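Local coordinates for protein rubber oxygenase (Streptomyces sp., PDB 5O1L) that cleaves the carbon chain of poly(cis-1,4-isoprene) rubber oxidatively, adding O2 across its double bonds with the help of a non-covalently bound b-type heme, at residues A200-L205 with I220-A225; V192-V197 with H266-S271; K126-G131 with A381-V386; T168-Y173 with L387-E392. One frame throughout, in Å; residues are numbered along the deposited sequence. Where two conformers were deposited one is given.

Overall arrangement
The four contacts of this all-helical chain fall into two pairs. Contacts 1 and 2 share helix 187-204, which also carries His198, the inferred axial ligand of the heme iron; their centres are about 12 Å apart and they touch directly. Contacts 3 and 4 share helix 373-393, have centres about 10 Å apart and meet where Tyr173 reaches Gly131. Contacts 1 and 3 lie farthest apart, with about 32 Å between their centres. Along the chain, contact 1 is nested within contact 2, and both lie inside the loops closed by contacts 3 and 4, whose segments alternate. Contacts 1, 2 and 4 touch the heme, whereas contact 3 joins helices 127-142 and 373-393 farther from it.

Contact 1 (A200-L205 with I220-A225); sequences AVRHLL and IPISQA. With HEM (protoporphyrin IX containing Fe), chain C.
Arg202, near the C-terminal end of helix 187-204, lies against the loop Ile220-Ser223 that leads into helix 224-244, and this junction forms part of the heme pocket in the all-helical fold of the rubber oxygenase. The arginine can be followed outward atom by atom. Its CB touches CG2 of Ile220 at 3.7 Å. CG and CD then run past the carbonyl oxygen of Pro221, with CG 3.3 Å from that O. With CG anti to the carbonyl carbon (chi1 -67°) and the chain extended from CG to NE, the guanidinium is carried along the loop to the next carbonyl. There NE and NH2 grip the O of Ile222 side-on, each at 2.9 Å from that oxygen. The oxygen lies in the guanidinium plane, but the two donors reach it differently: NH2 lies in the carbonyl plane, while NE stands 43° above it. NH1 makes a salt bridge with Asp60, so the buried charge has a carboxylate mate as well as a backbone acceptor.

On the heme side of the arginine the contact is apolar. The ring of Pro221 fits against the helix, its CG meeting the backbone O of Val201 and CB of Leu205. Val201 and Ile222 cross at about a right angle, and both residues belong to the heme pocket. Ile222 stretches over the porphyrin edge, CG1 lying 3.7 Å from the heme vinyl carbon CAC, while its CD1 packs 3.7 Å from Val201 CG1.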
# COMPACT_ATOMS: atom_id res chain seq x y z
N ALA A 200 7.58 14.68 6.49
CA ALA A 200 6.82 15.80 7.04
C ALA A 200 5.94 15.35 8.18
O ALA A 200 5.92 16.02 9.22
CB ALA A 200 5.97 16.43 5.97
N VAL A 201 5.23 14.24 8.01
CA VAL A 201 4.39 13.68 9.06
C VAL A 201 5.14 13.39 10.33
O VAL A 201 4.61 13.57 11.43
CB VAL A 201 3.62 12.46 8.54
CG1 VAL A 201 2.86 11.73 9.64
CG2 VAL A 201 2.64 12.94 7.45
N ARG A 202 6.37 12.93 10.20
CA ARG A 202 7.20 12.60 11.37
C ARG A 202 7.51 13.86 12.17
O ARG A 202 7.69 13.80 13.37
CB ARG A 202 8.46 11.88 10.96
CG ARG A 202 8.21 10.51 10.38
CD ARG A 202 9.51 9.72 10.30
NE ARG A 202 9.29 8.52 9.50
CZ ARG A 202 9.53 8.47 8.21
NH1 ARG A 202 10.08 9.46 7.49
NH2 ARG A 202 9.13 7.35 7.54
N HIS A 203 7.62 14.99 11.48
CA HIS A 203 7.82 16.27 12.17
C HIS A 203 6.50 16.79 12.76
O HIS A 203 6.49 17.38 13.86
CB HIS A 203 8.43 17.23 11.18
CG HIS A 203 8.86 18.54 11.79
ND1 HIS A 203 8.34 19.75 11.38
CD2 HIS A 203 9.76 18.81 12.76
CE1 HIS A 203 8.89 20.72 12.10
NE2 HIS A 203 9.74 20.18 12.96
N LEU A 204 5.38 16.57 12.10
CA LEU A 204 4.09 17.15 12.47
C LEU A 204 3.33 16.38 13.52
O LEU A 204 2.83 16.99 14.48
CB LEU A 204 3.19 17.32 11.23
CG LEU A 204 3.83 18.34 10.29
CD1 LEU A 204 3.13 18.33 8.95
CD2 LEU A 204 3.79 19.75 10.88
N LEU A 205 3.17 15.06 13.36
CA LEU A 205 2.27 14.32 14.23
C LEU A 205 2.69 14.39 15.72
O LEU A 205 1.77 14.38 16.55
CB LEU A 205 2.09 12.85 13.79
CG LEU A 205 0.95 12.57 12.86
CD1 LEU A 205 0.91 11.08 12.45
CD2 LEU A 205 -0.44 12.97 13.35
N ILE A 220 7.91 8.87 17.43
CA ILE A 220 7.90 9.44 16.08
C ILE A 220 7.15 8.40 15.23
O ILE A 220 7.44 7.20 15.37
CB ILE A 220 9.33 9.54 15.54
CG1 ILE A 220 10.22 10.34 16.55
CG2 ILE A 220 9.37 10.05 14.10
CD1 ILE A 220 11.65 10.47 16.10
N PRO A 221 6.20 8.82 14.42
CA PRO A 221 5.42 7.84 13.68
C PRO A 221 6.20 7.34 12.43
O PRO A 221 7.21 7.88 12.02
CB PRO A 221 4.23 8.66 13.19
CG PRO A 221 4.84 9.99 12.97
CD PRO A 221 5.79 10.21 14.12
N ILE A 222 5.62 6.31 11.84
CA ILE A 222 6.05 5.80 10.54
C ILE A 222 7.50 5.32 10.61
O ILE A 222 8.38 5.75 9.84
CB ILE A 222 5.82 6.76 9.34
CG1 ILE A 222 4.56 7.61 9.45
CG2 ILE A 222 5.79 5.93 8.05
CD1 ILE A 222 4.39 8.57 8.33
N SER A 223 7.77 4.41 11.51
CA SER A 223 9.10 3.78 11.53
C SER A 223 9.26 2.84 10.32
O SER A 223 8.28 2.52 9.64
CB SER A 223 9.29 2.96 12.82
OG SER A 223 8.44 1.84 12.80
N GLN A 224 10.49 2.45 10.05
CA GLN A 224 10.81 1.45 9.01
C GLN A 224 9.96 0.21 9.23
O GLN A 224 9.46 -0.40 8.27
CB GLN A 224 12.28 1.06 9.07
CG GLN A 224 13.26 2.18 8.70
CD GLN A 224 13.47 2.31 7.23
OE1 GLN A 224 13.56 3.44 6.69
NE2 GLN A 224 13.48 1.21 6.55
N ALA A 225 9.88 -0.24 10.49
CA ALA A 225 9.08 -1.42 10.82
C ALA A 225 7.62 -1.20 10.44
O ALA A 225 6.97 -2.09 9.87
CB ALA A 225 9.22 -1.77 12.32
CHA HEM C . 0.86 9.66 3.02
CHB HEM C . 1.91 5.65 0.71
CHC HEM C . 3.12 3.58 4.86
CHD HEM C . 1.10 7.24 7.17
C1A HEM C . 1.11 8.73 2.08
C2A HEM C . 0.95 9.01 0.67
C3A HEM C . 1.20 7.87 0.02
C4A HEM C . 1.57 6.91 0.96
CMA HEM C . 1.11 7.71 -1.48
CAA HEM C . 0.53 10.35 0.00
CBA HEM C . -1.00 10.48 0.01
CGA HEM C . -1.42 11.50 -0.99
O1A HEM C . -1.28 12.66 -0.58
O2A HEM C . -1.85 11.13 -2.15
C1B HEM C . 2.38 4.73 1.65
C2B HEM C . 2.83 3.43 1.29
C3B HEM C . 3.20 2.82 2.41
C4B HEM C . 2.95 3.74 3.51
CMB HEM C . 2.90 2.84 -0.10
CAB HEM C . 3.81 1.56 2.73
CBB HEM C . 4.19 0.53 1.81
C1C HEM C . 2.68 4.41 5.88
C2C HEM C . 2.65 3.97 7.27
C3C HEM C . 2.09 5.04 7.89
C4C HEM C . 1.74 6.01 6.87
CMC HEM C . 3.23 2.71 7.83
CAC HEM C . 1.79 5.18 9.33
CBC HEM C . 2.17 4.38 10.40
C1D HEM C . 0.85 8.20 6.23
C2D HEM C . 0.32 9.54 6.55
C3D HEM C . 0.25 10.23 5.41
C4D HEM C . 0.77 9.34 4.37
CMD HEM C . -0.10 9.92 7.92
CAD HEM C . -0.28 11.67 5.22
CBD HEM C . -1.79 11.58 5.05
CGD HEM C . -2.36 13.00 4.93
O1D HEM C . -2.93 13.29 3.86
O2D HEM C . -2.27 13.86 5.85
NA HEM C . 1.52 7.45 2.24
NB HEM C . 2.45 4.84 2.98
NC HEM C . 2.10 5.62 5.63
ND HEM C . 1.18 8.16 4.91
FE HEM C . 1.84 6.53 3.96

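Contact 2 (V192-V197 with H266-S271). With HEM (protoporphyrin IX containing Fe), chain C.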
# COMPACT_ATOMS: atom_id res chain seq x y z
N VAL A 192 9.25 9.35 -4.33
CA VAL A 192 10.03 10.40 -3.75
C VAL A 192 9.08 11.42 -3.00
O VAL A 192 9.35 11.79 -1.86
CB VAL A 192 10.90 11.12 -4.76
CG1 VAL A 192 11.50 12.38 -4.15
CG2 VAL A 192 11.97 10.21 -5.29
N LYS A 193 7.98 11.77 -3.64
CA LYS A 193 7.03 12.65 -2.96
C LYS A 193 6.47 12.00 -1.72
O LYS A 193 6.29 12.67 -0.71
CB LYS A 193 5.92 13.03 -3.94
CG LYS A 193 6.40 14.00 -5.05
CD LYS A 193 5.27 14.45 -5.93
CE LYS A 193 5.78 15.38 -7.01
NZ LYS A 193 4.68 15.88 -7.87
N THR A 194 6.15 10.68 -1.76
CA THR A 194 5.66 9.97 -0.59
C THR A 194 6.67 9.98 0.52
O THR A 194 6.33 10.17 1.69
CB THR A 194 5.22 8.55 -0.97
OG1 THR A 194 4.20 8.59 -2.00
CG2 THR A 194 4.78 7.76 0.29
N ARG A 195 7.94 9.69 0.17
CA ARG A 195 8.99 9.74 1.17
C ARG A 195 9.04 11.09 1.88
O ARG A 195 9.20 11.19 3.10
CB ARG A 195 10.28 9.37 0.48
CG ARG A 195 11.46 9.21 1.31
CD ARG A 195 12.57 8.55 0.56
NE ARG A 195 13.65 8.57 1.46
CZ ARG A 195 14.91 8.38 1.16
NH1 ARG A 195 15.25 8.21 -0.06
NH2 ARG A 195 15.82 8.45 2.12
N MET A 196 8.84 12.15 1.11
CA MET A 196 8.84 13.51 1.66
C MET A 196 7.58 13.77 2.52
O MET A 196 7.71 14.34 3.63
CB MET A 196 8.91 14.56 0.55
CG MET A 196 10.18 14.55 -0.26
SD MET A 196 10.06 15.57 -1.78
CE MET A 196 9.47 17.08 -1.08
N VAL A 197 6.41 13.31 2.07
CA VAL A 197 5.19 13.40 2.87
C VAL A 197 5.41 12.70 4.21
O VAL A 197 5.13 13.23 5.30
CB VAL A 197 3.95 12.86 2.18
CG1 VAL A 197 2.77 12.80 3.14
CG2 VAL A 197 3.64 13.71 0.98
N HIS A 266 12.30 0.23 -1.48
CA HIS A 266 13.57 1.03 -1.45
C HIS A 266 13.26 2.45 -1.84
O HIS A 266 13.76 3.38 -1.16
CB HIS A 266 14.51 0.41 -2.47
CG HIS A 266 15.82 1.11 -2.57
ND1 HIS A 266 16.10 2.25 -3.30
CD2 HIS A 266 16.97 0.74 -2.01
CE1 HIS A 266 17.40 2.54 -3.14
NE2 HIS A 266 17.93 1.65 -2.32
N MET A 267 12.48 2.67 -2.89
CA MET A 267 12.25 4.07 -3.35
C MET A 267 11.41 4.83 -2.37
O MET A 267 11.53 6.04 -2.27
CB MET A 267 11.58 4.03 -4.69
CG MET A 267 12.40 3.38 -5.79
SD MET A 267 14.04 4.08 -6.01
CE MET A 267 13.68 5.75 -6.64
N LEU A 268 10.65 4.18 -1.54
CA LEU A 268 9.91 4.86 -0.43
C LEU A 268 10.78 5.13 0.75
O LEU A 268 10.30 5.75 1.73
CB LEU A 268 8.72 4.01 -0.01
CG LEU A 268 7.63 3.94 -1.05
CD1 LEU A 268 6.67 2.74 -0.82
CD2 LEU A 268 6.85 5.22 -1.08
N GLY A 269 12.05 4.71 0.75
CA GLY A 269 12.92 4.97 1.85
C GLY A 269 13.14 3.85 2.83
O GLY A 269 13.82 4.05 3.83
N VAL A 270 12.69 2.63 2.52
CA VAL A 270 12.97 1.48 3.36
C VAL A 270 14.43 1.02 3.09
O VAL A 270 14.82 0.86 1.94
CB VAL A 270 12.03 0.34 3.14
CG1 VAL A 270 12.40 -0.78 4.12
CG2 VAL A 270 10.58 0.82 3.37
N SER A 271 15.24 0.88 4.13
CA SER A 271 16.56 0.37 3.98
C SER A 271 16.53 -1.04 3.42
O SER A 271 15.68 -1.87 3.83
CB SER A 271 17.21 0.28 5.36
OG SER A 271 18.43 -0.38 5.25
CHA HEM C . 0.86 9.66 3.02
CHB HEM C . 1.91 5.65 0.71
CHC HEM C . 3.12 3.58 4.86
CHD HEM C . 1.10 7.24 7.17
C1A HEM C . 1.11 8.73 2.08
C2A HEM C . 0.95 9.01 0.67
C3A HEM C . 1.20 7.87 0.02
C4A HEM C . 1.57 6.91 0.96
CMA HEM C . 1.11 7.71 -1.48
CAA HEM C . 0.53 10.35 0.00
CBA HEM C . -1.00 10.48 0.01
CGA HEM C . -1.42 11.50 -0.99
O1A HEM C . -1.28 12.66 -0.58
O2A HEM C . -1.85 11.13 -2.15
C1B HEM C . 2.38 4.73 1.65
C2B HEM C . 2.83 3.43 1.29
C3B HEM C . 3.20 2.82 2.41
C4B HEM C . 2.95 3.74 3.51
CMB HEM C . 2.90 2.84 -0.10
CAB HEM C . 3.81 1.56 2.73
CBB HEM C . 4.19 0.53 1.81
C1C HEM C . 2.68 4.41 5.88
C2C HEM C . 2.65 3.97 7.27
C3C HEM C . 2.09 5.04 7.89
C4C HEM C . 1.74 6.01 6.87
CMC HEM C . 3.23 2.71 7.83
CAC HEM C . 1.79 5.18 9.33
CBC HEM C . 2.17 4.38 10.40
C1D HEM C . 0.85 8.20 6.23
C2D HEM C . 0.32 9.54 6.55
C3D HEM C . 0.25 10.23 5.41
C4D HEM C . 0.77 9.34 4.37
CMD HEM C . -0.10 9.92 7.92
CAD HEM C . -0.28 11.67 5.22
CBD HEM C . -1.79 11.58 5.05
CGD HEM C . -2.36 13.00 4.93
O1D HEM C . -2.93 13.29 3.86
O2D HEM C . -2.27 13.86 5.85
NA HEM C . 1.52 7.45 2.24
NB HEM C . 2.45 4.84 2.98
NC HEM C . 2.10 5.62 5.63
ND HEM C . 1.18 8.16 4.91
FE HEM C . 1.84 6.53 3.96
O HOH W 1 13.95 7.31 -2.46
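Arg195 and Leu268 bring the two backbones together, their CA atoms 5.2 Å apart, where an inner turn of helix 187-204 passes the end of helix 251-267. That second helix closes in a Schellman motif: Gly269 leaves it with positive phi (100°), and its N bonds back to the O of His266. A side chain at this glycine would point at the arginine and run into its NE.

Arg195 lies along this helix end. Leaving the backbone with CG anti to N (chi1 -173°), it passes the O of Leu268, which is 3.7 Å from CG, and sets one guanidinium face over CA of Gly269, offset toward the rim. NE is 3.7 Å from that CA. A water in the guanidinium plane accepts from NH1 at 2.9 Å and donates to the O of Met267 at 2.7 Å, linking the charge to a carbonyl of the last helical turn.

Toward the heme, CD2 of Leu268 meets CG2 of Thr194 at 3.6 Å, and CD1 of the leucine touches the porphyrin methyl CMB. The same threonine methyl rests near heme C4A, while its OG1 bonds back to the O of Thr190.

In salt bridges to Arg195, Asp56 pairs with NE and Glu58 with NH2. The two carboxylates probably balance the buried positive charge, while the water ties NH1 to the helix end.

Contact 3 (K126-G131 with A381-V386)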
# COMPACT_ATOMS: atom_id res chain seq x y z
N LYS A 126 -3.75 -9.40 -14.48
CA LYS A 126 -4.54 -9.85 -13.33
C LYS A 126 -5.22 -8.69 -12.65
O LYS A 126 -5.60 -8.77 -11.46
CB LYS A 126 -3.66 -10.63 -12.34
CG LYS A 126 -2.87 -11.75 -12.95
CD LYS A 126 -3.61 -12.74 -13.75
CE LYS A 126 -2.69 -13.87 -14.13
NZ LYS A 126 -3.38 -14.75 -15.06
N GLY A 127 -5.48 -7.62 -13.37
CA GLY A 127 -5.89 -6.34 -12.78
C GLY A 127 -7.16 -6.33 -12.00
O GLY A 127 -7.24 -5.64 -10.99
N ILE A 128 -8.18 -7.07 -12.41
CA ILE A 128 -9.40 -7.11 -11.58
C ILE A 128 -9.11 -7.66 -10.18
O ILE A 128 -9.61 -7.16 -9.15
CB ILE A 128 -10.55 -7.86 -12.27
CG1 ILE A 128 -11.85 -7.65 -11.47
CG2 ILE A 128 -10.25 -9.27 -12.52
CD1 ILE A 128 -13.01 -8.28 -12.20
N TYR A 129 -8.27 -8.71 -10.13
CA TYR A 129 -7.96 -9.35 -8.87
C TYR A 129 -7.06 -8.51 -8.02
O TYR A 129 -7.35 -8.26 -6.84
CB TYR A 129 -7.33 -10.75 -9.08
CG TYR A 129 -8.15 -11.60 -10.02
CD1 TYR A 129 -9.46 -11.90 -9.68
CD2 TYR A 129 -7.62 -12.02 -11.24
CE1 TYR A 129 -10.28 -12.56 -10.55
CE2 TYR A 129 -8.42 -12.72 -12.11
CZ TYR A 129 -9.75 -13.00 -11.74
OH TYR A 129 -10.69 -13.68 -12.58
N VAL A 130 -5.98 -8.01 -8.61
CA VAL A 130 -5.06 -7.15 -7.83
C VAL A 130 -5.76 -5.89 -7.35
O VAL A 130 -5.61 -5.44 -6.20
CB VAL A 130 -3.84 -6.85 -8.66
CG1 VAL A 130 -2.93 -5.95 -8.05
CG2 VAL A 130 -3.07 -8.10 -9.01
N GLY A 131 -6.53 -5.30 -8.24
CA GLY A 131 -7.18 -4.03 -7.90
C GLY A 131 -8.22 -4.23 -6.82
O GLY A 131 -8.40 -3.37 -5.93
N ALA A 381 -19.20 -5.52 -10.83
CA ALA A 381 -19.07 -4.41 -9.86
C ALA A 381 -17.60 -4.25 -9.42
O ALA A 381 -17.11 -3.09 -9.34
CB ALA A 381 -19.97 -4.63 -8.70
N LEU A 382 -16.91 -5.35 -9.21
CA LEU A 382 -15.46 -5.25 -8.88
C LEU A 382 -14.71 -4.66 -10.06
O LEU A 382 -13.78 -3.85 -9.83
CB LEU A 382 -14.94 -6.63 -8.50
CG LEU A 382 -15.51 -7.14 -7.20
CD1 LEU A 382 -15.11 -8.61 -7.01
CD2 LEU A 382 -15.01 -6.30 -6.01
N ARG A 383 -15.00 -5.05 -11.26
CA ARG A 383 -14.28 -4.52 -12.43
C ARG A 383 -14.50 -3.01 -12.54
O ARG A 383 -13.54 -2.27 -12.73
CB ARG A 383 -14.78 -5.20 -13.69
CG ARG A 383 -13.97 -4.87 -14.91
CD ARG A 383 -14.60 -5.31 -16.20
NE ARG A 383 -15.77 -4.51 -16.46
CZ ARG A 383 -15.82 -3.41 -17.16
NH1 ARG A 383 -16.95 -2.79 -17.32
NH2 ARG A 383 -14.69 -2.91 -17.71
N LYS A 384 -15.75 -2.56 -12.34
CA LYS A 384 -16.01 -1.12 -12.44
C LYS A 384 -15.32 -0.40 -11.27
O LYS A 384 -14.78 0.74 -11.47
CB LYS A 384 -17.52 -0.84 -12.38
CG LYS A 384 -18.26 -1.24 -13.64
CD LYS A 384 -19.61 -0.58 -13.62
CE LYS A 384 -20.38 -0.80 -14.92
NZ LYS A 384 -21.20 -2.03 -14.90
N PHE A 385 -15.30 -0.96 -10.09
CA PHE A 385 -14.55 -0.40 -8.96
C PHE A 385 -13.08 -0.20 -9.31
O PHE A 385 -12.52 0.88 -9.06
CB PHE A 385 -14.72 -1.33 -7.73
CG PHE A 385 -13.84 -1.09 -6.58
CD1 PHE A 385 -14.13 -0.07 -5.70
CD2 PHE A 385 -12.70 -1.83 -6.38
CE1 PHE A 385 -13.29 0.19 -4.62
CE2 PHE A 385 -11.92 -1.62 -5.27
CZ PHE A 385 -12.20 -0.61 -4.42
N VAL A 386 -12.44 -1.20 -9.87
CA VAL A 386 -11.03 -1.10 -10.20
C VAL A 386 -10.82 0.02 -11.23
O VAL A 386 -9.86 0.80 -11.09
CB VAL A 386 -10.47 -2.48 -10.65
CG1 VAL A 386 -9.02 -2.26 -11.09
CG2 VAL A 386 -10.51 -3.42 -9.45
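Ile128 and Val386 supply most of the interface between the first turn of helix 127-142 and the middle of helix 373-393, a helix-helix crossing in this all-helical fold. The axes of 127-131 and 381-386 pass 9.0 Å apart at 75°, so the helices meet over a short patch.

Ile128 reaches across with its longer branch. With CG1 anti to the backbone N (chi1 -170°) and the chain extended beyond it, CD1 arrives 3.9 Å from CB of Arg383, the two side chains crossing at about a right angle. CG1 lies over the backbone of Arg383 and 4.4 Å from CB of Leu382. A serine here, without the branch that ends in CD1, would probably leave CB of Arg383 and CB of Leu382 without their apolar partner and open a gap between the helices. The arginine turns its own charged end away, to a salt bridge with Glu380.

Val386 answers from the other helix, setting CG1 between the O of Gly127, 3.8 Å away, and CA of Gly131, while CG2 presses on the backbone of Gly131, 3.6 Å from its C. The two CA atoms, of Gly131 and Val386, are only 5.4 Å apart, an approach allowed by the bare glycine: a CB on it would collide with CG1 of Val386. Gly131 contributes one further contact through its carbonyl, which also receives a weak hydrogen bond from Tyr173: its O meets the edge of the Phe385 ring, near the ring plane, 4.0 Å from CE2.

Contact 4 (T168-Y173 with L387-E392); sequences TARLGY and LLFLSE. With HEM (protoporphyrin IX containing Fe), chain C.
Phe389 of helix 373-393 is the centre of this helix-to-loop contact in the all-helical fold, with Arg170 over one face of its ring and Tyr173 at its edge, both from the segment that follows helix 161-169. The tight part is inside. Arg170, in one of its two modelled conformers, lays its aliphatic stem over the phenylalanine ring, CG 3.3 Å from CD2 of Phe389. Tyr173 offers its own face instead: the two aromatic rings form an offset edge-to-face pair, planes at 62° and centroids 5.7 Å apart, with the phenylalanine edge directed at the tyrosine. CB of Phe389 also sits over that tyrosine face, 3.5 Å from CZ. CB of Ala169 touches the phenylalanine ring at CE2, 4.0 Å away. A glycine in place of Tyr173 would probably leave the edge of Phe389 and its CB without the ring that faces them. Leu171, in the same loop, belongs to the heme pocket, its CD2 3.5 Å from heme CHB.

The outer side is looser. Bent at chi3 (-80°), Arg170 lifts its guanidinium above the Phe389 ring with the planes nearly perpendicular, and CZ is 5.1 Å from the ring centroid, so any cation-pi attraction is weak. The exposed, poorly ordered Glu392 lays its CG over one guanidinium face. Its carboxylate adds charge attraction rather than a salt bridge, OE2 being 4.3 Å from NH2 of Arg170. The side chain of Leu390, likewise exposed, crosses that of Tyr173 at about a right angle, its CD2 4.0 Å from CD2 of the tyrosine ring.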
# COMPACT_ATOMS: atom_id res chain seq x y z
N THR A 168 -5.79 6.04 0.88
CA THR A 168 -5.27 4.87 1.58
C THR A 168 -5.70 3.59 0.84
O THR A 168 -4.88 2.66 0.60
CB THR A 168 -5.81 4.79 3.03
OG1 THR A 168 -5.42 6.00 3.72
CG2 THR A 168 -5.27 3.59 3.76
N ALA A 169 -6.97 3.51 0.48
CA ALA A 169 -7.46 2.31 -0.19
C ALA A 169 -6.87 2.13 -1.59
O ALA A 169 -6.84 0.99 -2.08
CB ALA A 169 -9.00 2.26 -0.20
N ARG A 170 -6.32 3.16 -2.19
CA ARG A 170 -5.71 3.08 -3.50
C ARG A 170 -4.21 2.73 -3.45
O ARG A 170 -3.56 2.65 -4.50
CB ARG A 170 -5.89 4.40 -4.23
CG ARG A 170 -7.29 4.52 -4.83
CD ARG A 170 -7.33 5.58 -5.90
NE ARG A 170 -7.43 6.92 -5.37
CZ ARG A 170 -8.55 7.47 -4.90
NH1 ARG A 170 -9.70 6.79 -4.83
NH2 ARG A 170 -8.51 8.69 -4.47
N LEU A 171 -3.66 2.52 -2.26
CA LEU A 171 -2.27 2.15 -2.23
C LEU A 171 -2.20 0.79 -2.89
O LEU A 171 -3.08 -0.16 -2.69
CB LEU A 171 -1.64 2.12 -0.84
CG LEU A 171 -1.65 3.37 -0.01
CD1 LEU A 171 -0.98 3.06 1.31
CD2 LEU A 171 -1.01 4.51 -0.77
N GLY A 172 -1.16 0.66 -3.65
CA GLY A 172 -0.91 -0.46 -4.50
C GLY A 172 -1.10 -0.11 -5.94
O GLY A 172 -0.44 -0.63 -6.80
N TYR A 173 -2.07 0.75 -6.26
CA TYR A 173 -2.31 1.06 -7.66
C TYR A 173 -1.20 1.76 -8.37
O TYR A 173 -0.90 1.43 -9.49
CB TYR A 173 -3.63 1.87 -7.80
CG TYR A 173 -4.91 1.10 -7.72
CD1 TYR A 173 -5.35 0.54 -6.57
CD2 TYR A 173 -5.69 0.95 -8.85
CE1 TYR A 173 -6.55 -0.17 -6.48
CE2 TYR A 173 -6.85 0.20 -8.80
CZ TYR A 173 -7.27 -0.31 -7.64
OH TYR A 173 -8.47 -1.05 -7.54
N LEU A 387 -11.66 0.10 -12.25
CA LEU A 387 -11.53 1.14 -13.25
C LEU A 387 -11.69 2.50 -12.64
O LEU A 387 -10.94 3.44 -13.00
CB LEU A 387 -12.55 0.91 -14.35
CG LEU A 387 -12.34 -0.27 -15.24
CD1 LEU A 387 -13.56 -0.29 -16.15
CD2 LEU A 387 -11.04 -0.24 -16.06
N LEU A 388 -12.60 2.64 -11.70
CA LEU A 388 -12.78 3.93 -11.04
C LEU A 388 -11.54 4.28 -10.21
O LEU A 388 -11.13 5.45 -10.21
CB LEU A 388 -14.05 3.99 -10.23
CG LEU A 388 -15.31 3.99 -11.08
CD1 LEU A 388 -16.56 3.68 -10.27
CD2 LEU A 388 -15.52 5.30 -11.90
N PHE A 389 -10.92 3.33 -9.52
CA PHE A 389 -9.70 3.60 -8.76
C PHE A 389 -8.53 3.85 -9.67
O PHE A 389 -7.68 4.64 -9.29
CB PHE A 389 -9.42 2.46 -7.78
CG PHE A 389 -10.04 2.65 -6.43
CD1 PHE A 389 -11.24 3.34 -6.25
CD2 PHE A 389 -9.42 2.09 -5.31
CE1 PHE A 389 -11.77 3.53 -4.99
CE2 PHE A 389 -9.98 2.25 -4.04
CZ PHE A 389 -11.16 2.98 -3.89
N LEU A 390 -8.46 3.25 -10.85
CA LEU A 390 -7.48 3.66 -11.85
C LEU A 390 -7.72 5.09 -12.33
O LEU A 390 -6.77 5.88 -12.39
CB LEU A 390 -7.48 2.73 -13.08
CG LEU A 390 -6.91 1.34 -12.96
CD1 LEU A 390 -7.25 0.52 -14.21
CD2 LEU A 390 -5.40 1.44 -12.82
N SER A 391 -8.96 5.44 -12.69
CA SER A 391 -9.29 6.80 -13.15
C SER A 391 -8.95 7.89 -12.14
O SER A 391 -8.35 8.87 -12.51
CB SER A 391 -10.79 6.92 -13.47
OG SER A 391 -11.10 6.30 -14.70
N GLU A 392 -9.34 7.70 -10.88
CA GLU A 392 -9.27 8.75 -9.87
C GLU A 392 -7.86 9.18 -9.47
O GLU A 392 -7.59 10.37 -9.41
CB GLU A 392 -10.06 8.34 -8.61
CG GLU A 392 -10.12 9.38 -7.47
CD GLU A 392 -10.27 10.84 -7.92
OE1 GLU A 392 -11.09 11.12 -8.82
OE2 GLU A 392 -9.57 11.72 -7.38
CHA HEM C . 0.86 9.66 3.02
CHB HEM C . 1.91 5.65 0.71
CHC HEM C . 3.12 3.58 4.86
CHD HEM C . 1.10 7.24 7.17
C1A HEM C . 1.11 8.73 2.08
C2A HEM C . 0.95 9.01 0.67
C3A HEM C . 1.20 7.87 0.02
C4A HEM C . 1.57 6.91 0.96
CMA HEM C . 1.11 7.71 -1.48
CAA HEM C . 0.53 10.35 0.00
CBA HEM C . -1.00 10.48 0.01
CGA HEM C . -1.42 11.50 -0.99
O1A HEM C . -1.28 12.66 -0.58
O2A HEM C . -1.85 11.13 -2.15
C1B HEM C . 2.38 4.73 1.65
C2B HEM C . 2.83 3.43 1.29
C3B HEM C . 3.20 2.82 2.41
C4B HEM C . 2.95 3.74 3.51
CMB HEM C . 2.90 2.84 -0.10
CAB HEM C . 3.81 1.56 2.73
CBB HEM C . 4.19 0.53 1.81
C1C HEM C . 2.68 4.41 5.88
C2C HEM C . 2.65 3.97 7.27
C3C HEM C . 2.09 5.04 7.89
C4C HEM C . 1.74 6.01 6.87
CMC HEM C . 3.23 2.71 7.83
CAC HEM C . 1.79 5.18 9.33
CBC HEM C . 2.17 4.38 10.40
C1D HEM C . 0.85 8.20 6.23
C2D HEM C . 0.32 9.54 6.55
C3D HEM C . 0.25 10.23 5.41
C4D HEM C . 0.77 9.34 4.37
CMD HEM C . -0.10 9.92 7.92
CAD HEM C . -0.28 11.67 5.22
CBD HEM C . -1.79 11.58 5.05
CGD HEM C . -2.36 13.00 4.93
O1D HEM C . -2.93 13.29 3.86
O2D HEM C . -2.27 13.86 5.85
NA HEM C . 1.52 7.45 2.24
NB HEM C . 2.45 4.84 2.98
NC HEM C . 2.10 5.62 5.63
ND HEM C . 1.18 8.16 4.91
FE HEM C . 1.84 6.53 3.96